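Local atomic coordinates of HAT1-interacting factor 1 (Saccharomyces cerevisiae, PDB entry 4NQ0), a protein that acts as a nuclear histone chaperone for H3 and H4 within the HAT-B acetyltransferase complex and takes part in chromatin assembly and telomere silencing. Residues Gln212-Leu217 / Leu233-Val238; Asp208-Ala213 / Ile240-Ile245; Glu163-His168 / Arg254-Tyr259. All blocks are in the same frame, centred on the assembly; numbering follows the deposited sequence.

Interactions 1 and 2 join the same two antiparallel helices, 202-218 and 229-248, at successive levels of one interface. Both are buried and apolar, and they run into each other where Leu-214 CD1 meets Met-242 CE (3.4 Å) and Val-238 packs on Leu-210. Interaction 3 lies nearer the surface, about 14 Å centre to centre from interaction 2. There an irregular segment of the histone-binding region rests on helix 252-266, which follows helix 229-248 in the chain, and histidines, an arginine and a backbone carbonyl replace most of the aliphatic packing. Tyr-259 of interaction 3 ties the two layers together: its OH is 2.7 Å from Asp-244 OD2 of interaction 2, a probable hydrogen bond.

Interaction 1: Gln212-Leu217 / Leu233-Val238; sequences QALMLL and LRIGDV
The guanidinium of Arg-234 is the flat group here, and one of its faces carries Leu-217: the methyl CD2 sits over the centre of the group, 3.6 Å above its plane. NE is hydrogen-bonded to Asn-230 OD1 of the same helix. The arginine chain is bent at chi2 (-143°) and chi3 (-91°), which folds the charged end back over the leucine. An arginine suits this partly exposed border because its planar end can lie on a methyl while NE keeps a polar partner.

Helices 202-218 and 229-248 meet here almost antiparallel, their local axes 9.9 Å apart at an angle of 170°. The segments belong to the predicted repeats TPR 1 and TPR 2, consistent with helix packing between successive TPR units.

Deeper in, branched aliphatic residues interlock. Leu-217 CB rests against Ile-235 CG1 (3.8 Å). Leu-214 crosses Ile-235 at about a right angle, and Leu-214 CD2 meets Ile-235 CG2 at 3.6 Å. Val-238 divides its methyls between the leucines: Val-238 CG1 lies 3.8 Å from Leu-214 CG. Val-238 CG2 is 3.7 Å from Leu-217 CD1, with tiny Ala-213 bringing its CB to 4.4 Å from the same Val-238 CG2.

Interaction 2: Asp208-Ala213 / Ile240-Ile245; sequences DLLAQA and ILMGDI
This is buried, apolar helix-to-helix packing, and it continues the interface between helix 202-218 and helix 229-248 of the TPR array. The segments lie in the predicted repeats TPR 1 and TPR 2 and run nearly antiparallel, at 168°. No hydrogen bond crosses between them; aliphatic carbons, including the methionine methyl, do the work.

Leu-210 is the shared partner of three residues opposite. Its CD1 meets CD1 of Ile-245 tip to tip at 3.7 Å, whereas CD2 faces Leu-241 CD1 at 3.9 Å, the two leucines crossing at about a right angle. Met-242 instead slides past Leu-210 in the opposite direction. Its chain stays extended beyond CG (chi2 -178°), which carries CE to the other backbone, 3.4 Å from both Leu-210 C and Ala-211 N and 3.5 Å from Leu-210 CB. A long, unbranched, flexible side chain suits this place, since it can lie along the leucine and still reach the main chain, where small Ala-211 leaves room for its end. With an alanine in place of Met-242, the backbone at Leu-210 and Ala-211 would probably lose the methyl that packs on it, opening a gap there.

Within helix 202-218, Asp-208 O accepts a second bond besides the helical one. Gln-212 NE2 reaches it at 3.2 Å with a nearly straight N-H (164°), coming from above the carbonyl plane, on the face opposite to Gln-212 N.

Around the contact, helix 61-77 brings Phe-64 to Leu-209 and Gln-69 to Leu-241. Further along helix 202-218, Leu-207 and Leu-214 also touch Met-242. Tyr-203 and Ala-206 of the same helix touch Ile-245, and His-258 of helix 252-266 packs on Met-242 as well.

Interaction 3: Glu163-His168 / Arg254-Tyr259; sequences ERLALH and RAIHHY
Arg-254 meets the loop with its aliphatic stem, CG lying 3.6 Å from Glu-163 O, and the length of an arginine lets its charged end turn to Glu-246, with which NE forms a salt bridge. Just before it, Ser-253 OG is hydrogen-bonded to Leu-165 N. Ile-256 gives the contact its apolar piece. Its CG2 stands 4.1 Å from both CD1 and CD2 of Leu-165, a loose fit between branched chains that cross; a branched isoleucine can also pack on Ala-289 and Leu-290 of helix 273-290.

The loop lies between helices 61-77 and 202-218, within the region important for histone binding. In SHNi-TPR proteins of the NASP family an acidic insertion interrupts a TPR motif, and this segment is consistent with the end of such an insertion returning to the helical array, on helix 252-266.

In His-257, CG anti to the backbone N (chi1 164°) brings the ring alongside the loop backbone, where Glu-163 O approaches CD2 obliquely at 3.2 Å. A histidine suits the spot because its ring carbons fill the contact while ND1 is hydrogen-bonded to Glu-169 OE1. CD2 also lies 3.8 Å above the ring plane of His-258, displaced toward its rim. His-258 NE2 lies 4.1 Å from Glu-163 CG. Its own nitrogens are hydrogen-bonded to two other acids, NE2 to Glu-182 and ND1 to Glu-246, an environment that would probably favour a protonated imidazole.

Interaction 1: Gln212-Leu217 / Leu233-Val238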
# COMPACT_ATOMS: atom_id res chain seq x y z
N GLN A 212 -1.96 6.10 -9.45
CA GLN A 212 -1.66 5.72 -10.82
C GLN A 212 -1.04 4.32 -10.94
O GLN A 212 -1.28 3.63 -11.92
CB GLN A 212 -0.78 6.78 -11.47
CG GLN A 212 -1.50 8.14 -11.59
CD GLN A 212 -0.58 9.25 -12.01
OE1 GLN A 212 -0.32 9.41 -13.20
NE2 GLN A 212 -0.08 10.03 -11.05
N ALA A 213 -0.24 3.91 -9.96
CA ALA A 213 0.21 2.50 -9.92
C ALA A 213 -0.98 1.54 -9.89
O ALA A 213 -1.01 0.54 -10.63
CB ALA A 213 1.13 2.25 -8.75
N LEU A 214 -1.97 1.86 -9.05
CA LEU A 214 -3.18 1.05 -8.92
C LEU A 214 -3.91 0.99 -10.24
O LEU A 214 -4.34 -0.07 -10.67
CB LEU A 214 -4.15 1.66 -7.90
CG LEU A 214 -3.92 1.44 -6.42
CD1 LEU A 214 -4.95 2.26 -5.64
CD2 LEU A 214 -4.02 -0.05 -6.05
N MET A 215 -4.08 2.16 -10.83
CA MET A 215 -4.72 2.29 -12.14
C MET A 215 -4.09 1.33 -13.13
O MET A 215 -4.80 0.60 -13.83
CB MET A 215 -4.59 3.76 -12.59
CG MET A 215 -4.86 4.09 -14.04
SD MET A 215 -4.25 5.76 -14.40
CE MET A 215 -5.11 6.74 -13.16
N LEU A 216 -2.77 1.31 -13.19
CA LEU A 216 -2.03 0.49 -14.16
C LEU A 216 -2.12 -1.01 -13.83
O LEU A 216 -2.43 -1.83 -14.71
CB LEU A 216 -0.58 0.96 -14.24
CG LEU A 216 -0.40 2.35 -14.86
CD1 LEU A 216 0.98 2.95 -14.56
CD2 LEU A 216 -0.66 2.30 -16.37
N LEU A 217 -1.87 -1.36 -12.57
CA LEU A 217 -1.96 -2.75 -12.11
C LEU A 217 -3.37 -3.32 -12.25
O LEU A 217 -3.54 -4.48 -12.61
CB LEU A 217 -1.50 -2.85 -10.65
CG LEU A 217 -0.02 -2.60 -10.37
CD1 LEU A 217 0.23 -2.35 -8.89
CD2 LEU A 217 0.82 -3.78 -10.86
N LEU A 233 -1.68 -9.30 -5.88
CA LEU A 233 -0.60 -9.23 -4.88
C LEU A 233 -0.00 -7.83 -4.85
O LEU A 233 0.13 -7.23 -3.79
CB LEU A 233 0.51 -10.25 -5.19
CG LEU A 233 1.81 -10.14 -4.38
CD1 LEU A 233 1.56 -10.39 -2.91
CD2 LEU A 233 2.89 -11.09 -4.91
N ARG A 234 0.36 -7.33 -6.02
CA ARG A 234 1.01 -6.03 -6.15
C ARG A 234 0.09 -4.89 -5.76
O ARG A 234 0.53 -3.90 -5.19
CB ARG A 234 1.54 -5.84 -7.57
CG ARG A 234 2.72 -6.75 -7.89
CD ARG A 234 3.75 -6.06 -8.77
NE ARG A 234 3.48 -6.28 -10.18
CZ ARG A 234 4.03 -5.59 -11.18
NH1 ARG A 234 4.87 -4.58 -10.95
NH2 ARG A 234 3.70 -5.90 -12.43
N ILE A 235 -1.19 -5.04 -6.06
CA ILE A 235 -2.19 -4.07 -5.64
C ILE A 235 -2.25 -4.01 -4.11
O ILE A 235 -2.25 -2.92 -3.54
CB ILE A 235 -3.58 -4.36 -6.25
CG1 ILE A 235 -3.58 -3.99 -7.74
CG2 ILE A 235 -4.68 -3.56 -5.55
CD1 ILE A 235 -4.76 -4.50 -8.52
N GLY A 236 -2.26 -5.17 -3.46
CA GLY A 236 -2.20 -5.23 -2.00
C GLY A 236 -1.00 -4.49 -1.45
O GLY A 236 -1.14 -3.68 -0.53
N ASP A 237 0.16 -4.75 -2.05
CA ASP A 237 1.42 -4.08 -1.69
C ASP A 237 1.30 -2.57 -1.84
O ASP A 237 1.80 -1.81 -1.00
CB ASP A 237 2.59 -4.58 -2.56
CG ASP A 237 3.09 -5.96 -2.17
OD1 ASP A 237 2.76 -6.45 -1.07
OD2 ASP A 237 3.82 -6.56 -2.99
N VAL A 238 0.63 -2.12 -2.89
CA VAL A 238 0.44 -0.69 -3.10
C VAL A 238 -0.43 -0.09 -2.00
O VAL A 238 -0.14 1.02 -1.51
CB VAL A 238 -0.16 -0.37 -4.48
CG1 VAL A 238 -0.58 1.11 -4.57
CG2 VAL A 238 0.85 -0.74 -5.57

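Interaction 2: Asp208-Ala213 / Ile240-Ile245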
# COMPACT_ATOMS: atom_id res chain seq x y z
N ASP A 208 -0.60 10.23 -4.96
CA ASP A 208 -1.13 10.39 -6.31
C ASP A 208 -0.39 9.47 -7.29
O ASP A 208 -1.00 8.89 -8.19
CB ASP A 208 -1.01 11.84 -6.77
CG ASP A 208 -1.75 12.10 -8.06
OD1 ASP A 208 -2.98 11.90 -8.08
OD2 ASP A 208 -1.11 12.50 -9.06
N LEU A 209 0.92 9.33 -7.09
CA LEU A 209 1.72 8.41 -7.90
C LEU A 209 1.28 6.97 -7.68
O LEU A 209 1.24 6.19 -8.63
CB LEU A 209 3.21 8.57 -7.61
CG LEU A 209 3.85 9.82 -8.24
CD1 LEU A 209 5.09 10.22 -7.50
CD2 LEU A 209 4.14 9.54 -9.72
N LEU A 210 0.96 6.62 -6.44
CA LEU A 210 0.44 5.28 -6.15
C LEU A 210 -0.97 5.06 -6.72
O LEU A 210 -1.28 3.95 -7.19
CB LEU A 210 0.49 4.98 -4.65
CG LEU A 210 1.89 4.82 -4.08
CD1 LEU A 210 1.88 4.91 -2.55
CD2 LEU A 210 2.52 3.50 -4.54
N ALA A 211 -1.81 6.10 -6.71
CA ALA A 211 -3.14 5.99 -7.34
C ALA A 211 -2.98 5.55 -8.78
O ALA A 211 -3.72 4.71 -9.28
CB ALA A 211 -3.94 7.32 -7.25
N GLN A 212 -1.96 6.10 -9.45
CA GLN A 212 -1.66 5.72 -10.82
C GLN A 212 -1.04 4.32 -10.94
O GLN A 212 -1.28 3.63 -11.92
CB GLN A 212 -0.78 6.78 -11.47
CG GLN A 212 -1.50 8.14 -11.59
CD GLN A 212 -0.58 9.25 -12.01
OE1 GLN A 212 -0.32 9.41 -13.20
NE2 GLN A 212 -0.08 10.03 -11.05
N ALA A 213 -0.24 3.91 -9.96
CA ALA A 213 0.21 2.50 -9.92
C ALA A 213 -0.98 1.54 -9.89
O ALA A 213 -1.01 0.54 -10.63
CB ALA A 213 1.13 2.25 -8.75
N ILE A 240 -0.78 -1.18 1.08
CA ILE A 240 0.05 -1.09 2.29
C ILE A 240 0.92 0.16 2.25
O ILE A 240 1.01 0.89 3.24
CB ILE A 240 0.96 -2.34 2.49
CG1 ILE A 240 0.14 -3.62 2.75
CG2 ILE A 240 1.93 -2.11 3.65
CD1 ILE A 240 -0.72 -3.61 4.03
N LEU A 241 1.57 0.42 1.12
CA LEU A 241 2.41 1.62 0.99
C LEU A 241 1.57 2.89 1.15
O LEU A 241 1.98 3.81 1.84
CB LEU A 241 3.11 1.66 -0.38
CG LEU A 241 4.61 1.91 -0.44
CD1 LEU A 241 5.03 2.09 -1.92
CD2 LEU A 241 5.09 3.10 0.41
N MET A 242 0.42 2.95 0.49
CA MET A 242 -0.50 4.07 0.66
C MET A 242 -0.82 4.26 2.14
O MET A 242 -0.76 5.36 2.66
CB MET A 242 -1.78 3.85 -0.11
CG MET A 242 -1.65 4.06 -1.60
SD MET A 242 -3.25 3.80 -2.35
CE MET A 242 -2.93 4.41 -4.00
N GLY A 243 -1.12 3.16 2.83
CA GLY A 243 -1.41 3.22 4.25
C GLY A 243 -0.25 3.75 5.07
O GLY A 243 -0.44 4.64 5.91
N ASP A 244 0.94 3.23 4.81
CA ASP A 244 2.14 3.67 5.53
C ASP A 244 2.32 5.17 5.38
O ASP A 244 2.54 5.87 6.36
CB ASP A 244 3.39 2.97 5.00
CG ASP A 244 3.44 1.48 5.33
OD1 ASP A 244 4.27 0.80 4.71
OD2 ASP A 244 2.68 0.99 6.21
N ILE A 245 2.22 5.67 4.15
CA ILE A 245 2.37 7.12 3.90
C ILE A 245 1.30 7.93 4.63
O ILE A 245 1.60 8.93 5.29
CB ILE A 245 2.30 7.43 2.40
CG1 ILE A 245 3.51 6.84 1.67
CG2 ILE A 245 2.24 8.95 2.16
CD1 ILE A 245 3.38 6.86 0.16

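Interaction 3: Glu163-His168 / Arg254-Tyr259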
# COMPACT_ATOMS: atom_id res chain seq x y z
N GLU A 163 -12.96 6.92 0.87
CA GLU A 163 -11.56 6.67 1.28
C GLU A 163 -11.35 6.69 2.80
O GLU A 163 -10.33 6.21 3.28
CB GLU A 163 -10.61 7.70 0.65
CG GLU A 163 -9.68 7.14 -0.40
CD GLU A 163 -10.34 6.99 -1.76
OE1 GLU A 163 -9.65 7.24 -2.77
OE2 GLU A 163 -11.55 6.63 -1.81
N ARG A 164 -12.27 7.30 3.53
CA ARG A 164 -12.21 7.28 4.99
C ARG A 164 -12.73 5.95 5.52
O ARG A 164 -13.52 5.27 4.86
CB ARG A 164 -13.00 8.45 5.58
CG ARG A 164 -12.26 9.77 5.44
CD ARG A 164 -13.05 10.93 5.97
NE ARG A 164 -12.96 11.03 7.42
CZ ARG A 164 -13.48 12.04 8.13
NH1 ARG A 164 -14.11 13.03 7.52
NH2 ARG A 164 -13.35 12.04 9.45
N LEU A 165 -12.25 5.58 6.71
CA LEU A 165 -12.71 4.37 7.37
C LEU A 165 -14.20 4.50 7.71
O LEU A 165 -14.64 5.49 8.28
CB LEU A 165 -11.89 4.11 8.65
CG LEU A 165 -12.29 2.90 9.52
CD1 LEU A 165 -12.06 1.55 8.81
CD2 LEU A 165 -11.55 2.95 10.84
N ALA A 166 -14.97 3.49 7.30
CA ALA A 166 -16.31 3.28 7.81
C ALA A 166 -16.19 2.26 8.94
O ALA A 166 -15.51 1.26 8.81
CB ALA A 166 -17.21 2.75 6.71
N LEU A 167 -16.86 2.53 10.06
CA LEU A 167 -16.88 1.61 11.20
C LEU A 167 -17.14 0.16 10.81
O LEU A 167 -16.48 -0.74 11.33
CB LEU A 167 -17.95 2.06 12.21
CG LEU A 167 -17.47 2.89 13.40
CD1 LEU A 167 -16.20 3.68 13.10
CD2 LEU A 167 -18.56 3.82 13.89
N HIS A 168 -18.07 -0.06 9.89
CA HIS A 168 -18.45 -1.41 9.48
C HIS A 168 -17.31 -2.16 8.81
O HIS A 168 -17.30 -3.39 8.81
CB HIS A 168 -19.70 -1.41 8.59
CG HIS A 168 -19.54 -0.69 7.29
ND1 HIS A 168 -20.11 0.55 7.05
CD2 HIS A 168 -18.90 -1.03 6.14
CE1 HIS A 168 -19.82 0.94 5.83
NE2 HIS A 168 -19.09 0.00 5.25
N ARG A 254 -7.78 7.18 6.81
CA ARG A 254 -7.46 6.77 5.45
C ARG A 254 -6.46 5.62 5.47
O ARG A 254 -6.60 4.66 4.70
CB ARG A 254 -6.93 7.94 4.62
CG ARG A 254 -8.05 8.87 4.11
CD ARG A 254 -7.53 10.18 3.46
NE ARG A 254 -6.51 9.93 2.44
CZ ARG A 254 -6.13 10.81 1.52
NH1 ARG A 254 -6.67 12.02 1.45
NH2 ARG A 254 -5.19 10.47 0.64
N ALA A 255 -5.47 5.69 6.36
CA ALA A 255 -4.49 4.62 6.50
C ALA A 255 -5.17 3.30 6.76
O ALA A 255 -4.94 2.33 6.03
CB ALA A 255 -3.51 4.91 7.64
N ILE A 256 -6.02 3.25 7.78
CA ILE A 256 -6.63 2.00 8.21
C ILE A 256 -7.47 1.44 7.07
O ILE A 256 -7.44 0.24 6.81
CB ILE A 256 -7.51 2.18 9.48
CG1 ILE A 256 -6.66 2.64 10.66
CG2 ILE A 256 -8.15 0.85 9.85
CD1 ILE A 256 -7.46 3.22 11.84
N HIS A 257 -8.19 2.32 6.38
CA HIS A 257 -9.01 1.91 5.26
C HIS A 257 -8.17 1.22 4.17
O HIS A 257 -8.58 0.21 3.60
CB HIS A 257 -9.77 3.09 4.68
CG HIS A 257 -10.33 2.85 3.32
ND1 HIS A 257 -11.44 2.05 3.11
CD2 HIS A 257 -9.93 3.27 2.10
CE1 HIS A 257 -11.70 2.01 1.81
NE2 HIS A 257 -10.80 2.74 1.18
N HIS A 258 -6.98 1.76 3.90
CA HIS A 258 -6.10 1.16 2.89
C HIS A 258 -5.45 -0.14 3.34
O HIS A 258 -5.34 -1.08 2.55
CB HIS A 258 -5.08 2.17 2.39
CG HIS A 258 -5.66 3.15 1.44
ND1 HIS A 258 -5.47 4.51 1.55
CD2 HIS A 258 -6.49 2.98 0.38
CE1 HIS A 258 -6.13 5.13 0.58
NE2 HIS A 258 -6.77 4.22 -0.14
N TYR A 259 -5.04 -0.22 4.60
CA TYR A 259 -4.56 -1.49 5.16
C TYR A 259 -5.62 -2.61 5.06
O TYR A 259 -5.31 -3.76 4.75
CB TYR A 259 -4.15 -1.32 6.62
CG TYR A 259 -2.91 -0.48 6.88
CD1 TYR A 259 -1.81 -0.51 6.02
CD2 TYR A 259 -2.81 0.29 8.02
CE1 TYR A 259 -0.67 0.26 6.27
CE2 TYR A 259 -1.68 1.04 8.30
CZ TYR A 259 -0.61 1.02 7.43
OH TYR A 259 0.51 1.76 7.71